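Local coordinates for protein listeriolysin O (Listeria monocytogenes, PDB 4CDB) that perforates cholesterol-containing host membranes by binding to them, changing shape and inserting as an oligomeric pore complex that lyses the cell, at residues I61-K66 with I369-K374; K67-Q72 with N365-E370; V390-I395 with Y442-T447; W453-I458 with L478-S483. One frame throughout, in Å; residues are numbered along the deposited sequence.

Interaction 1 of 4, residues I61-K66 with I369-K374; sequences IVVEKK and IETTSK. With NA (sodium ion), chain G.
Between Val62 and Lys374 the flat groups that meet are peptide units: Val62 N reaches Lys374 O at 2.9 Å, and Lys374 N returns to Val62 O. The exchange recurs at Glu64 with Thr372 and at Lys66 with Glu370, where Glu370 N is 2.7 Å from Lys66 O, so six bonds fix the antiparallel register. The non-hydrogen-bonded pairs Val63 with Ser373 and Lys65 with Thr371 fall between them, and there CA-H groups turn to carbonyl oxygens, as Lys65 CA does to Glu370 O at 3.3 Å. The carboxylates of Glu64 and Glu370 project from the face that also carries Thr372 and Lys66; Lys66 NZ stays 4.7 Å from Glu370 OE1 and forms no salt bridge.

On the opposite face Lys65 makes the polar contact. Its chain runs extended beside Thr371 and bends only at the last torsion (chi4 -60°), which brings NZ within 2.9 Å of Thr371 OG1; a second hydrogen bond, to Ser202 O, also holds the ammonium. Lys65 CB passes Ile369 CG2 at 3.7 Å, while the methyl of Thr371, CG2, meets Val63 CG1 at 3.8 Å. Thr371 O ligates a sodium ion at 2.5 Å, together with two waters.

Segments 61-66 and 369-374 run antiparallel, their directions 157° apart, on strands 59-74 and 362-385. Strand 59-74 is also paired with strand 52-56, through backbone bonds of Ile61 to Tyr54 and Val63 to Lys52. The side chains of Ile61 and Val63 both touch Tyr54.

Interaction 2 of 4, residues K67-Q72 with N365-E370; sequences KKSINQ and NSEYIE. With NA (sodium ion), chain K.
Lys68 lays its CB over one face of the Tyr368 ring, 3.7 Å from the centroid and 23° off the ring normal, a CH-pi contact displaced toward the hydroxyl end. Tyr368 holds CG between its own backbone N and carbonyl carbon (chi1 65°), and this swings the ring across to the neighbouring strand. Tyr368 OH ends 2.8 Å from a sodium ion that Glu171 and Gln178 also bind. A water donates to Tyr368 OH and, at 3.0 Å, to Ser69 O, linking the phenol to the partner backbone.

On the same face Ile70 CG2 packs against Ser366 CB at 3.7 Å, and Ser366 OG is hydrogen-bonded to Ser177. The other face is polar: extended Lys67 crosses Glu367 in a long salt bridge, NZ to OE1 3.6 Å, while the same OE1 accepts a hydrogen bond from Val45 N. Farther along, the Asn71 amide rests against Asn365 CB, the two side chains pointing the same way, and Asn365 ND2 is hydrogen-bonded to His41.

Two hydrogen-bonded pairs, Lys68 with Tyr368 and Ile70 with Ser366, continue the long antiparallel ladder. Helix 176-183 covers Ile70 and Ser366; residues 176-189 are assigned as a membrane-spanning beta strand of the pore, consistent with this helix-on-sheet packing being the soluble form of a cholesterol-dependent cytolysin.

Interaction 3 of 4, residues V390-I395 with Y442-T447; sequences VAQFNI and YAKECT. With ACT (acetate ion), chain B.
Gln392 and Lys444 exchange both backbone bonds, Gln392 N to Lys444 O and the reverse, each 3.0 Å long. Toward one end Asn394 N donates to Tyr442 O at 2.8 Å, whereas the return bond from Tyr442 N to Asn394 O is weak. Toward the other, Cys446 N donates to Val390 O, and a water completes that end by accepting from Val390 N at 2.9 Å and donating to Cys446 O.

The side chains of Gln392 and Lys444 lie alongside each other, pointing the same way. Lys444 sets CG between its backbone N and carbonyl carbon (chi1 62°), and the extended chain carries NZ to within 2.6 Å of O of an acetate, probably from the crystallisation liquor, in a hydrogen bond. A second water donates to that acetate oxygen and, at 3.1 Å, to Gln392 OE1. Gln392 NE2 is satisfied by Ser421 OG, Tyr442 OH is hydrogen-bonded to Thr456 OG1, and the Lys444 ammonium has a cation-pi partner in Trp454.

The opposite face, to which Glu445 also points, is largely apolar near Phe393: Phe393 CD2 rests 3.7 Å from Ala443 CB, and the ring continues onto Ile383, His385 and Ile473. One face carrying polar side chains, water and acetate and one packed on a second sheet are characteristic of a beta sandwich; here strand 436-449 runs on into the conserved undecapeptide, which includes Glu445, Cys446 and Thr447.

Interaction 4 of 4, residues W453-I458 with L478-S483; sequences WWRTVI and LYPKYS. With TAM (tris(hydroxyethyl)aminomethane), chain U.
Tyr482 places CG between its backbone N and carbonyl carbon (chi1 81°), which turns the phenol toward Val457 and Ile458. Ile458 CG1 approaches Tyr482 CD2 obliquely at 3.5 Å. Over one face of the same ring stands Val457 O, 3.5 Å above the plane and offset to the rim. The ring is thus met by both a carbonyl and an aliphatic branch.

Val457 splits its two methyl groups between neighbours: CG1 touches Tyr482 CB at 3.8 Å, and CG2 faces Pro480 CB at 4.1 Å. Arg455 extends as far as CD and then bends (chi3 -53°), crossing Pro480 at about a right angle. Its NH1 makes a weak bond of 2.9 Å to Leu478 O, which lies at the guanidinium edge, near the plane; the stronger hold is the salt bridge from NH2 to Glu452. This weak link bridges the conserved undecapeptide, which includes Arg455, and the cholesterol-binding motif, which includes Leu478.

A tris(hydroxyethyl)aminomethane molecule lies beside the contact, its C6 3.2 Å from Val457 O and its C5 3.3 Å from Tyr482 OH, with hydrogen bonds to Asp459 and Asp460.

The axes of 455-458 and 480-483 approach to 7.2 Å at 25°; the segments belong to different sheets of the sandwich. Strand 452-463 pairs with 436-449, where Val457 and Ile458 both oppose Ala443 in a classic beta bulge, whereas strand 480-486 pairs with 468-475, whose Ile471 also packs on Ile458.

Interactions 1 and 2 are successive lengths of one ladder between strands 59-74 and 362-385, sharing Ile369 and Glu370, with centres 16 Å apart; each carries its own sodium ion. Interactions 3 and 4 lie toward the far end of the molecule, 42 to 59 Å from them between centres. Strand 362-385 spans much of that gap, joining the sandwich sheet that also holds strand 480-486. The two distal contacts have centres about 8 Å apart and touch directly: Ala443 O is 2.7 Å from Val457 N and Thr447 N is 2.8 Å from Trp453 O. Between them they hold six of the eleven residues of the undecapeptide, with interaction 4 reaching the tris(hydroxyethyl)aminomethane pocket.

Interaction 1 of 4, residues I61-K66 with I369-K374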
# COMPACT_ATOMS: atom_id res chain seq x y z
N ILE A 61 -11.25 8.47 -22.28
CA ILE A 61 -10.73 7.62 -21.21
C ILE A 61 -10.65 6.15 -21.63
O ILE A 61 -11.64 5.56 -22.06
CB ILE A 61 -11.58 7.73 -19.93
CG1 ILE A 61 -11.74 9.19 -19.51
CG2 ILE A 61 -10.95 6.91 -18.81
CD1 ILE A 61 -10.43 9.87 -19.14
N VAL A 62 -9.46 5.57 -21.49
CA VAL A 62 -9.28 4.14 -21.73
C VAL A 62 -9.05 3.41 -20.40
O VAL A 62 -8.13 3.75 -19.65
CB VAL A 62 -8.09 3.88 -22.68
CG1 VAL A 62 -7.90 2.39 -22.88
CG2 VAL A 62 -8.30 4.58 -24.02
N VAL A 63 -9.89 2.43 -20.10
CA VAL A 63 -9.78 1.69 -18.85
C VAL A 63 -9.38 0.24 -19.08
O VAL A 63 -10.10 -0.51 -19.76
CB VAL A 63 -11.10 1.73 -18.05
CG1 VAL A 63 -10.97 0.92 -16.76
CG2 VAL A 63 -11.49 3.17 -17.74
N GLU A 64 -8.24 -0.16 -18.52
CA GLU A 64 -7.76 -1.53 -18.63
C GLU A 64 -7.78 -2.25 -17.28
O GLU A 64 -7.60 -1.63 -16.23
CB GLU A 64 -6.34 -1.57 -19.21
CG GLU A 64 -6.28 -1.41 -20.72
CD GLU A 64 -4.87 -1.53 -21.27
OE1 GLU A 64 -3.92 -1.22 -20.52
OE2 GLU A 64 -4.71 -1.93 -22.44
N LYS A 65 -8.02 -3.56 -17.32
CA LYS A 65 -8.04 -4.38 -16.11
C LYS A 65 -7.18 -5.63 -16.29
O LYS A 65 -7.19 -6.25 -17.35
CB LYS A 65 -9.48 -4.77 -15.75
CG LYS A 65 -10.38 -3.59 -15.41
CD LYS A 65 -11.78 -4.06 -15.04
CE LYS A 65 -12.68 -2.88 -14.71
NZ LYS A 65 -12.16 -2.08 -13.57
N LYS A 66 -6.44 -5.98 -15.24
CA LYS A 66 -5.60 -7.18 -15.26
C LYS A 66 -5.75 -7.97 -13.96
O LYS A 66 -5.86 -7.39 -12.88
CB LYS A 66 -4.14 -6.81 -15.50
CG LYS A 66 -3.21 -8.02 -15.63
CD LYS A 66 -1.74 -7.65 -15.48
CE LYS A 66 -1.11 -7.19 -16.79
NZ LYS A 66 -1.55 -5.84 -17.20
N ILE A 369 -8.26 -7.61 -9.12
CA ILE A 369 -8.26 -6.96 -10.42
C ILE A 369 -7.57 -5.60 -10.32
O ILE A 369 -8.03 -4.71 -9.61
CB ILE A 369 -9.68 -6.77 -10.96
CG1 ILE A 369 -10.35 -8.13 -11.17
CG2 ILE A 369 -9.66 -5.97 -12.25
CD1 ILE A 369 -11.80 -8.03 -11.64
N GLU A 370 -6.45 -5.46 -11.03
CA GLU A 370 -5.75 -4.19 -11.08
C GLU A 370 -6.32 -3.33 -12.20
O GLU A 370 -6.29 -3.72 -13.37
CB GLU A 370 -4.26 -4.40 -11.30
CG GLU A 370 -3.45 -3.12 -11.35
CD GLU A 370 -2.02 -3.34 -11.80
OE1 GLU A 370 -1.81 -3.84 -12.93
OE2 GLU A 370 -1.09 -3.01 -11.03
N THR A 371 -6.86 -2.17 -11.85
CA THR A 371 -7.44 -1.26 -12.83
C THR A 371 -6.50 -0.10 -13.12
O THR A 371 -6.14 0.66 -12.22
CB THR A 371 -8.79 -0.71 -12.36
OG1 THR A 371 -9.68 -1.81 -12.10
CG2 THR A 371 -9.40 0.21 -13.41
N THR A 372 -6.11 0.04 -14.38
CA THR A 372 -5.28 1.16 -14.81
C THR A 372 -6.01 1.94 -15.89
O THR A 372 -6.69 1.36 -16.73
CB THR A 372 -3.91 0.70 -15.34
OG1 THR A 372 -4.10 -0.21 -16.43
CG2 THR A 372 -3.13 0.01 -14.23
N SER A 373 -5.86 3.26 -15.87
CA SER A 373 -6.55 4.11 -16.84
C SER A 373 -5.59 5.01 -17.62
O SER A 373 -4.41 5.13 -17.28
CB SER A 373 -7.62 4.95 -16.15
OG SER A 373 -7.04 5.90 -15.28
N LYS A 374 -6.11 5.63 -18.67
CA LYS A 374 -5.32 6.51 -19.53
C LYS A 374 -6.23 7.61 -20.06
O LYS A 374 -7.31 7.33 -20.59
CB LYS A 374 -4.73 5.71 -20.69
CG LYS A 374 -3.24 5.92 -20.93
CD LYS A 374 -2.95 7.29 -21.52
CE LYS A 374 -1.61 7.29 -22.25
NZ LYS A 374 -0.48 6.86 -21.38
NA NA G . -5.85 2.59 -10.70
O HOH W 1 -3.67 2.93 -9.56
O HOH W 2 -8.08 3.70 -11.05

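Interaction 2 of 4, residues K67-Q72 with N365-E370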
# COMPACT_ATOMS: atom_id res chain seq x y z
N LYS A 67 -5.74 -9.29 -14.08
CA LYS A 67 -5.80 -10.15 -12.91
C LYS A 67 -4.42 -10.26 -12.27
O LYS A 67 -3.44 -10.61 -12.94
CB LYS A 67 -6.30 -11.54 -13.30
CG LYS A 67 -6.34 -12.54 -12.15
CD LYS A 67 -6.70 -13.92 -12.65
CE LYS A 67 -6.69 -14.93 -11.51
NZ LYS A 67 -6.93 -16.32 -12.00
N LYS A 68 -4.33 -9.95 -10.98
CA LYS A 68 -3.07 -10.03 -10.25
C LYS A 68 -3.18 -10.94 -9.03
O LYS A 68 -4.28 -11.21 -8.54
CB LYS A 68 -2.61 -8.64 -9.83
CG LYS A 68 -2.47 -7.65 -10.97
CD LYS A 68 -1.41 -8.09 -11.96
CE LYS A 68 -0.09 -7.35 -11.75
NZ LYS A 68 0.49 -7.60 -10.40
N SER A 69 -2.04 -11.40 -8.53
CA SER A 69 -2.00 -12.22 -7.33
C SER A 69 -1.04 -11.65 -6.30
O SER A 69 0.09 -11.28 -6.63
CB SER A 69 -1.60 -13.66 -7.66
OG SER A 69 -2.63 -14.34 -8.34
N ILE A 70 -1.49 -11.58 -5.05
CA ILE A 70 -0.60 -11.23 -3.95
C ILE A 70 -0.45 -12.44 -3.02
O ILE A 70 -1.39 -12.84 -2.33
CB ILE A 70 -1.05 -9.95 -3.20
CG1 ILE A 70 -0.17 -9.70 -1.97
CG2 ILE A 70 -2.52 -10.01 -2.80
CD1 ILE A 70 -0.40 -8.37 -1.30
N ASN A 71 0.74 -13.04 -3.04
CA ASN A 71 1.02 -14.25 -2.28
C ASN A 71 2.19 -14.00 -1.33
O ASN A 71 3.34 -13.89 -1.76
CB ASN A 71 1.34 -15.40 -3.23
CG ASN A 71 0.51 -16.64 -2.95
OD1 ASN A 71 -0.26 -17.09 -3.81
ND2 ASN A 71 0.65 -17.19 -1.75
N GLN A 72 1.89 -13.93 -0.03
CA GLN A 72 2.86 -13.41 0.93
C GLN A 72 2.79 -14.09 2.31
O GLN A 72 1.71 -14.28 2.87
CB GLN A 72 2.66 -11.90 1.08
CG GLN A 72 3.53 -11.23 2.11
CD GLN A 72 3.38 -9.73 2.10
OE1 GLN A 72 3.36 -9.11 1.03
NE2 GLN A 72 3.26 -9.13 3.28
N ASN A 365 -2.68 -15.54 0.54
CA ASN A 365 -2.81 -15.55 -0.91
C ASN A 365 -4.13 -14.91 -1.32
O ASN A 365 -5.19 -15.21 -0.76
CB ASN A 365 -2.69 -16.97 -1.47
CG ASN A 365 -3.95 -17.79 -1.28
OD1 ASN A 365 -4.63 -18.13 -2.25
ND2 ASN A 365 -4.26 -18.10 -0.03
N SER A 366 -4.07 -14.02 -2.30
CA SER A 366 -5.26 -13.30 -2.75
C SER A 366 -5.14 -12.88 -4.21
O SER A 366 -4.07 -12.45 -4.65
CB SER A 366 -5.50 -12.07 -1.88
OG SER A 366 -6.61 -11.32 -2.34
N GLU A 367 -6.23 -13.02 -4.95
CA GLU A 367 -6.29 -12.54 -6.32
C GLU A 367 -7.11 -11.26 -6.36
O GLU A 367 -8.07 -11.11 -5.61
CB GLU A 367 -6.91 -13.59 -7.23
CG GLU A 367 -6.13 -14.89 -7.31
CD GLU A 367 -6.82 -15.93 -8.18
OE1 GLU A 367 -7.98 -15.69 -8.59
OE2 GLU A 367 -6.21 -16.98 -8.45
N TYR A 368 -6.72 -10.34 -7.24
CA TYR A 368 -7.43 -9.08 -7.38
C TYR A 368 -7.34 -8.51 -8.79
O TYR A 368 -6.46 -8.89 -9.57
CB TYR A 368 -6.91 -8.06 -6.36
CG TYR A 368 -5.47 -7.64 -6.56
CD1 TYR A 368 -4.43 -8.38 -6.01
CD2 TYR A 368 -5.15 -6.50 -7.28
CE1 TYR A 368 -3.11 -8.00 -6.19
CE2 TYR A 368 -3.84 -6.11 -7.46
CZ TYR A 368 -2.82 -6.86 -6.92
OH TYR A 368 -1.51 -6.47 -7.10
N ILE A 369 -8.26 -7.61 -9.12
CA ILE A 369 -8.26 -6.96 -10.42
C ILE A 369 -7.57 -5.60 -10.32
O ILE A 369 -8.03 -4.71 -9.61
CB ILE A 369 -9.68 -6.77 -10.96
CG1 ILE A 369 -10.35 -8.13 -11.17
CG2 ILE A 369 -9.66 -5.97 -12.25
CD1 ILE A 369 -11.80 -8.03 -11.64
N GLU A 370 -6.45 -5.46 -11.03
CA GLU A 370 -5.75 -4.19 -11.08
C GLU A 370 -6.32 -3.33 -12.20
O GLU A 370 -6.29 -3.72 -13.37
CB GLU A 370 -4.26 -4.40 -11.30
CG GLU A 370 -3.45 -3.12 -11.35
CD GLU A 370 -2.02 -3.34 -11.80
OE1 GLU A 370 -1.81 -3.84 -12.93
OE2 GLU A 370 -1.09 -3.01 -11.03
NA NA K . -0.40 -5.75 -4.64
O HOH W 3 0.97 -8.43 -6.92

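Interaction 3 of 4, residues V390-I395 with Y442-T447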
# COMPACT_ATOMS: atom_id res chain seq x y z
N VAL A 390 -5.32 30.06 -55.02
CA VAL A 390 -6.35 29.08 -54.69
C VAL A 390 -5.69 27.90 -53.99
O VAL A 390 -4.69 27.37 -54.48
CB VAL A 390 -7.09 28.57 -55.94
CG1 VAL A 390 -8.14 27.55 -55.55
CG2 VAL A 390 -7.73 29.72 -56.70
N ALA A 391 -6.23 27.50 -52.85
CA ALA A 391 -5.65 26.40 -52.09
C ALA A 391 -6.64 25.25 -51.88
O ALA A 391 -7.85 25.47 -51.81
CB ALA A 391 -5.14 26.89 -50.75
N GLN A 392 -6.12 24.03 -51.78
CA GLN A 392 -6.92 22.88 -51.42
C GLN A 392 -6.22 22.09 -50.32
O GLN A 392 -5.02 21.81 -50.42
CB GLN A 392 -7.18 21.97 -52.63
CG GLN A 392 -8.22 22.51 -53.60
CD GLN A 392 -8.63 21.49 -54.65
OE1 GLN A 392 -8.35 20.30 -54.52
NE2 GLN A 392 -9.30 21.95 -55.70
N PHE A 393 -6.97 21.72 -49.29
CA PHE A 393 -6.41 20.97 -48.17
C PHE A 393 -6.85 19.51 -48.20
O PHE A 393 -7.91 19.18 -48.72
CB PHE A 393 -6.83 21.60 -46.84
CG PHE A 393 -6.41 23.02 -46.68
CD1 PHE A 393 -7.22 24.05 -47.14
CD2 PHE A 393 -5.21 23.34 -46.08
CE1 PHE A 393 -6.84 25.37 -47.00
CE2 PHE A 393 -4.81 24.66 -45.94
CZ PHE A 393 -5.63 25.68 -46.40
N ASN A 394 -6.01 18.65 -47.65
CA ASN A 394 -6.39 17.27 -47.40
C ASN A 394 -5.92 16.84 -46.02
O ASN A 394 -4.74 16.56 -45.81
CB ASN A 394 -5.84 16.34 -48.48
CG ASN A 394 -6.46 14.96 -48.43
OD1 ASN A 394 -6.07 14.12 -47.62
ND2 ASN A 394 -7.45 14.73 -49.28
N ILE A 395 -6.85 16.81 -45.07
CA ILE A 395 -6.50 16.48 -43.70
C ILE A 395 -7.27 15.24 -43.24
O ILE A 395 -8.50 15.20 -43.32
CB ILE A 395 -6.77 17.66 -42.75
CG1 ILE A 395 -6.01 18.90 -43.24
CG2 ILE A 395 -6.37 17.31 -41.33
CD1 ILE A 395 -6.17 20.11 -42.37
N TYR A 442 -2.11 17.93 -45.37
CA TYR A 442 -1.65 18.19 -46.73
C TYR A 442 -2.29 19.47 -47.29
O TYR A 442 -3.47 19.74 -47.05
CB TYR A 442 -1.99 17.01 -47.64
CG TYR A 442 -1.58 17.19 -49.09
CD1 TYR A 442 -0.30 16.86 -49.51
CD2 TYR A 442 -2.47 17.68 -50.03
CE1 TYR A 442 0.08 17.02 -50.83
CE2 TYR A 442 -2.10 17.85 -51.35
CZ TYR A 442 -0.83 17.51 -51.75
OH TYR A 442 -0.45 17.67 -53.06
N ALA A 443 -1.51 20.25 -48.04
CA ALA A 443 -2.04 21.45 -48.67
C ALA A 443 -1.32 21.73 -49.98
O ALA A 443 -0.09 21.61 -50.06
CB ALA A 443 -1.92 22.65 -47.73
N LYS A 444 -2.08 22.10 -51.00
CA LYS A 444 -1.52 22.47 -52.29
C LYS A 444 -2.12 23.78 -52.80
O LYS A 444 -3.21 24.18 -52.38
CB LYS A 444 -1.73 21.36 -53.32
CG LYS A 444 -3.19 21.04 -53.61
CD LYS A 444 -3.32 19.90 -54.62
CE LYS A 444 -4.78 19.60 -54.92
NZ LYS A 444 -4.94 18.47 -55.89
N GLU A 445 -1.42 24.44 -53.71
CA GLU A 445 -1.89 25.71 -54.25
C GLU A 445 -1.81 25.73 -55.77
O GLU A 445 -0.88 25.19 -56.36
CB GLU A 445 -1.10 26.88 -53.65
CG GLU A 445 0.41 26.79 -53.86
CD GLU A 445 0.91 27.68 -54.99
OE1 GLU A 445 0.08 28.27 -55.71
OE2 GLU A 445 2.14 27.78 -55.15
N CYS A 446 -2.81 26.35 -56.40
CA CYS A 446 -2.86 26.44 -57.86
C CYS A 446 -1.93 27.53 -58.39
O CYS A 446 -2.15 28.71 -58.17
CB CYS A 446 -4.29 26.68 -58.33
SG CYS A 446 -4.48 26.69 -60.13
N THR A 447 -0.88 27.12 -59.11
CA THR A 447 0.08 28.06 -59.66
C THR A 447 -0.38 28.62 -61.01
O THR A 447 -0.03 29.75 -61.37
CB THR A 447 1.47 27.42 -59.85
OG1 THR A 447 1.41 26.46 -60.92
CG2 THR A 447 1.92 26.74 -58.58
C ACT B . -7.24 18.86 -58.67
O ACT B . -7.05 18.76 -57.44
OXT ACT B . -6.39 18.47 -59.50
CH3 ACT B . -8.50 19.52 -59.16
O HOH W 4 -4.12 30.26 -57.66
O HOH W 5 -8.22 17.40 -55.51

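Interaction 4 of 4, residues W453-I458 with L478-S483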
# COMPACT_ATOMS: atom_id res chain seq x y z
N TRP A 453 0.52 22.70 -62.52
CA TRP A 453 -0.74 23.36 -62.19
C TRP A 453 -0.94 23.48 -60.68
O TRP A 453 -1.24 24.56 -60.17
CB TRP A 453 -1.92 22.63 -62.83
CG TRP A 453 -3.17 23.46 -62.87
CD1 TRP A 453 -4.24 23.37 -62.03
CD2 TRP A 453 -3.47 24.51 -63.79
NE1 TRP A 453 -5.19 24.30 -62.38
CE2 TRP A 453 -4.74 25.01 -63.46
CE3 TRP A 453 -2.78 25.07 -64.88
CZ2 TRP A 453 -5.34 26.06 -64.17
CZ3 TRP A 453 -3.38 26.11 -65.58
CH2 TRP A 453 -4.64 26.59 -65.22
N TRP A 454 -0.76 22.37 -59.98
CA TRP A 454 -0.82 22.37 -58.52
C TRP A 454 0.58 22.21 -57.94
O TRP A 454 1.38 21.41 -58.44
CB TRP A 454 -1.71 21.24 -58.01
CG TRP A 454 -3.16 21.44 -58.29
CD1 TRP A 454 -3.90 20.84 -59.27
CD2 TRP A 454 -4.06 22.30 -57.59
NE1 TRP A 454 -5.20 21.28 -59.22
CE2 TRP A 454 -5.33 22.17 -58.19
CE3 TRP A 454 -3.92 23.17 -56.50
CZ2 TRP A 454 -6.44 22.88 -57.75
CZ3 TRP A 454 -5.03 23.87 -56.06
CH2 TRP A 454 -6.27 23.72 -56.68
N ARG A 455 0.88 22.96 -56.88
CA ARG A 455 2.14 22.82 -56.18
C ARG A 455 1.90 22.48 -54.72
O ARG A 455 1.15 23.17 -54.03
CB ARG A 455 2.97 24.10 -56.28
CG ARG A 455 4.28 24.05 -55.51
CD ARG A 455 5.05 25.35 -55.64
NE ARG A 455 5.24 25.73 -57.03
CZ ARG A 455 5.90 26.82 -57.43
NH1 ARG A 455 6.44 27.63 -56.54
NH2 ARG A 455 6.02 27.08 -58.73
N THR A 456 2.55 21.42 -54.25
CA THR A 456 2.42 21.01 -52.85
C THR A 456 3.08 22.03 -51.93
O THR A 456 4.23 22.42 -52.15
CB THR A 456 3.05 19.62 -52.61
OG1 THR A 456 2.36 18.64 -53.40
CG2 THR A 456 2.96 19.23 -51.14
N VAL A 457 2.35 22.46 -50.91
CA VAL A 457 2.88 23.39 -49.93
C VAL A 457 3.25 22.66 -48.64
O VAL A 457 4.31 22.89 -48.06
CB VAL A 457 1.87 24.51 -49.60
CG1 VAL A 457 2.49 25.52 -48.64
CG2 VAL A 457 1.42 25.20 -50.87
N ILE A 458 2.36 21.77 -48.20
CA ILE A 458 2.57 20.98 -46.99
C ILE A 458 2.22 19.52 -47.21
O ILE A 458 1.21 19.20 -47.83
CB ILE A 458 1.69 21.49 -45.82
CG1 ILE A 458 1.83 23.00 -45.65
CG2 ILE A 458 2.04 20.78 -44.51
CD1 ILE A 458 0.95 23.55 -44.55
N LEU A 478 4.13 31.85 -56.83
CA LEU A 478 5.51 31.46 -57.09
C LEU A 478 6.25 31.17 -55.79
O LEU A 478 7.15 30.33 -55.76
CB LEU A 478 6.23 32.56 -57.87
CG LEU A 478 5.65 32.91 -59.25
CD1 LEU A 478 6.56 33.89 -59.97
CD2 LEU A 478 5.43 31.65 -60.09
N TYR A 479 5.87 31.86 -54.72
CA TYR A 479 6.54 31.69 -53.44
C TYR A 479 5.56 31.46 -52.29
O TYR A 479 5.34 32.35 -51.47
CB TYR A 479 7.45 32.88 -53.14
CG TYR A 479 8.53 33.08 -54.17
CD1 TYR A 479 9.68 32.30 -54.16
CD2 TYR A 479 8.41 34.06 -55.15
CE1 TYR A 479 10.67 32.48 -55.11
CE2 TYR A 479 9.40 34.25 -56.10
CZ TYR A 479 10.53 33.45 -56.07
OH TYR A 479 11.53 33.63 -57.01
N PRO A 480 4.98 30.25 -52.22
CA PRO A 480 4.08 29.94 -51.11
C PRO A 480 4.88 29.65 -49.84
O PRO A 480 5.94 29.02 -49.90
CB PRO A 480 3.37 28.68 -51.59
CG PRO A 480 4.35 28.01 -52.49
CD PRO A 480 5.11 29.13 -53.17
N LYS A 481 4.39 30.13 -48.70
CA LYS A 481 5.00 29.83 -47.41
C LYS A 481 4.01 29.12 -46.50
O LYS A 481 2.80 29.18 -46.72
CB LYS A 481 5.52 31.09 -46.72
CG LYS A 481 6.70 31.75 -47.42
CD LYS A 481 6.22 32.81 -48.39
CE LYS A 481 7.39 33.56 -49.01
NZ LYS A 481 6.93 34.59 -49.97
N TYR A 482 4.53 28.45 -45.48
CA TYR A 482 3.68 27.75 -44.53
C TYR A 482 4.34 27.63 -43.16
O TYR A 482 5.56 27.76 -43.02
CB TYR A 482 3.34 26.34 -45.04
CG TYR A 482 4.43 25.33 -44.80
CD1 TYR A 482 5.54 25.25 -45.64
CD2 TYR A 482 4.36 24.44 -43.73
CE1 TYR A 482 6.54 24.32 -45.42
CE2 TYR A 482 5.36 23.51 -43.51
CZ TYR A 482 6.44 23.45 -44.35
OH TYR A 482 7.44 22.53 -44.13
N SER A 483 3.52 27.39 -42.14
CA SER A 483 4.02 27.08 -40.81
C SER A 483 3.14 26.03 -40.16
O SER A 483 1.91 26.08 -40.26
CB SER A 483 4.08 28.33 -39.95
OG SER A 483 2.79 28.86 -39.71
C TAM U . 7.94 19.54 -47.56
C1 TAM U . 8.71 18.47 -48.33
C2 TAM U . 6.69 19.00 -46.88
C3 TAM U . 7.64 20.68 -48.52
C4 TAM U . 8.15 17.07 -48.13
C5 TAM U . 6.33 19.82 -45.65
C6 TAM U . 6.23 20.60 -49.10
N TAM U . 8.82 20.06 -46.51
O4 TAM U . 7.76 16.55 -49.41
O5 TAM U . 5.06 19.39 -45.14
O6 TAM U . 6.15 19.50 -50.02